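Local coordinates for uncharacterized protein PSPTO_0244 (Pseudomonas syringae pv. tomato, PDB 3MYX) that is of unknown function but probably has a two-part cupin architecture and is probably related to (S)-ureidoglycine aminohydrolase-like cupin proteins, at residues G55-V60 / Q100-A105; G90-I95 / T128-L133. One frame throughout, in Å; residues are numbered along the deposited sequence. Where two conformers were deposited one is given.

Contact 1: residues G55-V60 / Q100-A105. With EDO (1,2-ethanediol), chain D.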
# COMPACT_ATOMS: atom_id res chain seq x y z
N GLY A 55 15.47 -4.73 11.40
CA GLY A 55 15.82 -4.24 12.72
C GLY A 55 17.16 -3.56 12.84
O GLY A 55 17.66 -3.40 13.95
N THR A 56 17.73 -3.14 11.71
CA THR A 56 19.01 -2.48 11.65
C THR A 56 18.91 -1.30 10.64
O THR A 56 17.83 -0.97 10.17
CB THR A 56 20.11 -3.53 11.27
OG1 THR A 56 19.76 -4.17 10.04
CG2 THR A 56 20.27 -4.61 12.36
N ALA A 57 20.05 -0.71 10.29
CA ALA A 57 20.10 0.30 9.24
C ALA A 57 20.82 -0.22 8.01
O ALA A 57 21.77 -1.00 8.10
CB ALA A 57 20.77 1.57 9.74
N LEU A 58 20.35 0.23 6.86
CA LEU A 58 21.04 -0.02 5.61
C LEU A 58 20.93 1.20 4.71
O LEU A 58 19.95 1.93 4.71
CB LEU A 58 20.60 -1.34 4.91
CG LEU A 58 19.20 -1.51 4.28
CD1 LEU A 58 19.02 -0.58 3.11
CD2 LEU A 58 18.92 -2.95 3.86
N SER A 59 22.00 1.44 3.98
CA SER A 59 22.09 2.58 3.09
C SER A 59 22.07 2.08 1.65
O SER A 59 22.74 1.09 1.31
CB SER A 59 23.37 3.37 3.36
OG SER A 59 23.35 4.01 4.64
N VAL A 60 21.31 2.76 0.80
CA VAL A 60 21.17 2.42 -0.60
C VAL A 60 21.55 3.64 -1.43
O VAL A 60 21.00 4.73 -1.21
CB VAL A 60 19.72 2.00 -0.91
CG1 VAL A 60 19.60 1.47 -2.35
CG2 VAL A 60 19.23 0.96 0.10
N GLN A 100 18.82 8.35 -2.97
CA GLN A 100 19.89 7.94 -2.07
C GLN A 100 19.29 7.95 -0.67
O GLN A 100 18.86 8.98 -0.17
CB GLN A 100 21.06 8.89 -2.15
CG GLN A 100 22.25 8.43 -1.34
CD GLN A 100 23.29 9.51 -1.20
OE1 GLN A 100 23.08 10.49 -0.49
NE2 GLN A 100 24.42 9.32 -1.85
N VAL A 101 19.19 6.78 -0.05
CA VAL A 101 18.40 6.67 1.17
C VAL A 101 19.03 5.72 2.17
O VAL A 101 19.53 4.64 1.80
CB VAL A 101 16.93 6.27 0.86
CG1 VAL A 101 16.86 4.89 0.21
CG2 VAL A 101 16.06 6.33 2.11
N ARG A 102 18.98 6.11 3.43
CA ARG A 102 19.31 5.24 4.54
C ARG A 102 18.01 4.89 5.24
O ARG A 102 17.20 5.78 5.56
CB ARG A 102 20.31 5.89 5.50
CG ARG A 102 20.69 5.03 6.69
CD ARG A 102 21.83 5.71 7.41
NE ARG A 102 22.28 5.04 8.62
CZ ARG A 102 23.14 4.02 8.66
NH1 ARG A 102 23.63 3.48 7.55
NH2 ARG A 102 23.48 3.51 9.83
N ILE A 103 17.80 3.59 5.43
CA ILE A 103 16.61 3.05 6.07
C ILE A 103 17.06 2.48 7.40
O ILE A 103 17.77 1.49 7.44
CB ILE A 103 15.99 1.94 5.18
CG1 ILE A 103 15.68 2.50 3.77
CG2 ILE A 103 14.75 1.33 5.84
CD1 ILE A 103 15.19 1.48 2.74
N ASP A 104 16.66 3.15 8.48
CA ASP A 104 17.16 2.85 9.82
C ASP A 104 15.98 2.37 10.66
O ASP A 104 15.19 3.18 11.14
CB ASP A 104 17.84 4.09 10.41
CG ASP A 104 18.48 3.84 11.76
OD1 ASP A 104 18.35 2.73 12.30
OD2 ASP A 104 19.09 4.81 12.24
N ALA A 105 15.87 1.05 10.85
CA ALA A 105 14.78 0.42 11.57
C ALA A 105 15.19 0.12 13.00
O ALA A 105 16.26 -0.40 13.26
CB ALA A 105 14.36 -0.88 10.89
C1 EDO D . 21.73 9.78 3.03
O1 EDO D . 21.91 10.55 1.85
C2 EDO D . 21.85 8.31 2.70
O2 EDO D . 23.18 8.01 2.20
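Four backbone hydrogen bonds join strand 57-60 to strand 101-105, whose directions differ by 168°, so the pairing is antiparallel. L58 with I103 and V60 with V101 are the hydrogen-bonded pairs; I103 N reaches L58 O at 2.8 Å with an N-H...O angle of 172°. S59/R102 lies between them as a non-hydrogen-bonded pair, and A57/D104, also non-hydrogen-bonded, follows beyond L58. A fifth bond, A105 N to T56 O at 2.9 Å, extends the pairing one residue before strand 57-60.

The face of A57, S59, R102 and D104 carries the polar side chains. With CG anti to its backbone N (chi1 180°), R102 slants across that face as an extended chain. Its NH1 donates to S59 OG at 3.0 Å, in the guanidinium plane, while A57 CB sits 3.3 Å above that plane, toward its rim. Ethanediol, probably from the crystallisation liquor, donates O1 to Q100 OE1 at 2.6 Å.

On the other face the contacts are apolar: V60 CB meets V101 CG1 at 4.2 Å, and F33 packs on both L58 and I103.

The chemistry implies a two-sided edge pairing: the in-plane bond and the A57 methyl are consistent with a preferred guanidinium tilt, while aliphatic groups line the other face.

Contact 2: residues G90-I95 / T128-L133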
# COMPACT_ATOMS: atom_id res chain seq x y z
N GLY A 90 1.29 3.02 11.91
CA GLY A 90 0.22 3.78 11.29
C GLY A 90 0.64 4.90 10.37
O GLY A 90 -0.23 5.56 9.78
N GLU A 91 1.94 5.12 10.25
CA GLU A 91 2.48 6.19 9.42
C GLU A 91 3.09 5.60 8.18
O GLU A 91 3.52 4.45 8.17
CB GLU A 91 3.49 7.03 10.21
CG GLU A 91 2.86 7.69 11.42
CD GLU A 91 3.79 8.58 12.21
OE1 GLU A 91 5.01 8.34 12.26
OE2 GLU A 91 3.27 9.54 12.82
N SER A 92 3.13 6.42 7.12
CA SER A 92 3.53 5.97 5.81
C SER A 92 4.39 7.01 5.09
O SER A 92 4.30 8.22 5.36
CB SER A 92 2.26 5.65 4.99
OG SER A 92 2.58 5.15 3.71
N ALA A 93 5.24 6.53 4.19
CA ALA A 93 6.05 7.37 3.34
C ALA A 93 6.33 6.65 2.04
O ALA A 93 6.14 5.43 1.93
CB ALA A 93 7.37 7.76 4.01
N VAL A 94 6.82 7.41 1.07
CA VAL A 94 7.22 6.89 -0.23
C VAL A 94 8.71 7.19 -0.46
O VAL A 94 9.16 8.30 -0.19
CB VAL A 94 6.43 7.56 -1.39
CG1 VAL A 94 6.81 6.91 -2.73
CG2 VAL A 94 4.96 7.47 -1.11
N ILE A 95 9.45 6.19 -0.92
CA ILE A 95 10.81 6.36 -1.43
C ILE A 95 10.71 6.37 -2.95
O ILE A 95 10.29 5.37 -3.55
CB ILE A 95 11.73 5.21 -0.99
CG1 ILE A 95 11.77 5.10 0.54
CG2 ILE A 95 13.13 5.41 -1.56
CD1 ILE A 95 12.52 3.87 1.08
N THR A 128 8.82 11.13 0.47
CA THR A 128 7.58 11.89 0.68
C THR A 128 6.83 11.28 1.87
O THR A 128 6.42 10.13 1.81
CB THR A 128 6.67 11.87 -0.59
OG1 THR A 128 7.39 12.40 -1.71
CG2 THR A 128 5.42 12.73 -0.39
N ALA A 129 6.66 12.05 2.94
CA ALA A 129 5.83 11.65 4.08
C ALA A 129 4.36 11.83 3.72
O ALA A 129 4.01 12.72 2.94
CB ALA A 129 6.17 12.50 5.29
N LEU A 130 3.50 10.99 4.28
CA LEU A 130 2.06 10.98 3.95
C LEU A 130 1.24 11.19 5.22
O LEU A 130 1.10 10.26 6.01
CB LEU A 130 1.66 9.65 3.28
CG LEU A 130 2.47 9.22 2.06
CD1 LEU A 130 2.12 7.76 1.70
CD2 LEU A 130 2.28 10.13 0.86
N ASP A 131 0.66 12.37 5.39
CA ASP A 131 -0.06 12.71 6.62
C ASP A 131 -1.41 11.97 6.67
O ASP A 131 -2.22 12.15 5.77
CB ASP A 131 -0.27 14.23 6.67
CG ASP A 131 -0.85 14.75 7.98
OD1 ASP A 131 -1.25 13.95 8.85
OD2 ASP A 131 -0.88 16.00 8.14
N ARG A 132 -1.65 11.21 7.74
CA ARG A 132 -2.95 10.57 7.97
C ARG A 132 -4.10 11.58 7.90
O ARG A 132 -5.20 11.22 7.49
CB ARG A 132 -2.97 9.89 9.35
CG ARG A 132 -2.06 8.67 9.49
CD ARG A 132 -1.86 8.22 10.93
NE ARG A 132 -3.08 7.67 11.50
CZ ARG A 132 -3.50 6.41 11.37
NH1 ARG A 132 -2.83 5.54 10.65
NH2 ARG A 132 -4.63 6.03 11.96
N LEU A 133 -3.84 12.82 8.33
CA LEU A 133 -4.85 13.88 8.40
C LEU A 133 -4.80 14.81 7.19
O LEU A 133 -5.29 15.93 7.25
CB LEU A 133 -4.71 14.68 9.70
CG LEU A 133 -4.79 13.91 11.02
CD1 LEU A 133 -4.65 14.85 12.23
CD2 LEU A 133 -6.09 13.11 11.07
O HOH W 1 2.03 9.15 8.18
O HOH W 2 8.83 10.41 -2.80
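Strand 92-95 and the 128-130 part of strand 127-130 run antiparallel, their axes 4.7 Å apart at closest and at 157°, with V94 and T128 forming the hydrogen-bonded pair through V94 N to T128 O (2.8 Å) and T128 N to V94 O. The next pair, A93 with A129, is non-hydrogen-bonded. L130 N to S92 O is longer and bent (145° at the hydrogen), and a water bridges S92 N, from which it accepts, and L130 O, to which it donates at 2.6 Å.

R132 makes a side-chain to backbone link. Its chain bends at chi3 (68°), which brings the guanidinium back to G90, where NH1 donates to G90 O at 2.7 Å. The carbonyl oxygen lies at the edge of the guanidinium, close to its plane.

The face of S92, V94 and L130 is mainly apolar. The L130 methyl CD1 comes within 4.0 Å of V94 CG2, and the V94 and L130 side chains cross at a slant. The S92 hydroxyl, buried here, is satisfied by L69 O of strand 66-71. T128 OG1 instead holds a second water, at 2.7 Å.

Strand 92-95 thus lies between 66-71, which pairs with its other edge, and 127-130. The face bearing V94 and L130 meets I169 of strand 168-174, with F160 and L159 of strand 154-161 and F234 of strand 231-237 beside it, so this contact joins one sheet to the strands of the other half of the chain.

In the fold
Both contacts are antiparallel strand pairs of the first half of the chain, probably also cupin-like, yet they belong to different sheets. Contact 1 is at the edge of a four-stranded sheet, about 20 Å from the centre of the chain, and its outer face is mostly polar, with S59 and R102 exposed. Contact 2 is more central, about 11 Å from that centre, and its apolar face packs against the second half. Waters and a backbone-bound arginine extend contact 2; in contact 1 the arginine bonds a serine side chain instead. Their centres are about 17 Å apart, and they meet through I95, whose CD1 lies 4.0 Å from I103 CD1. Strands 92-95 and 101-105 are consecutive.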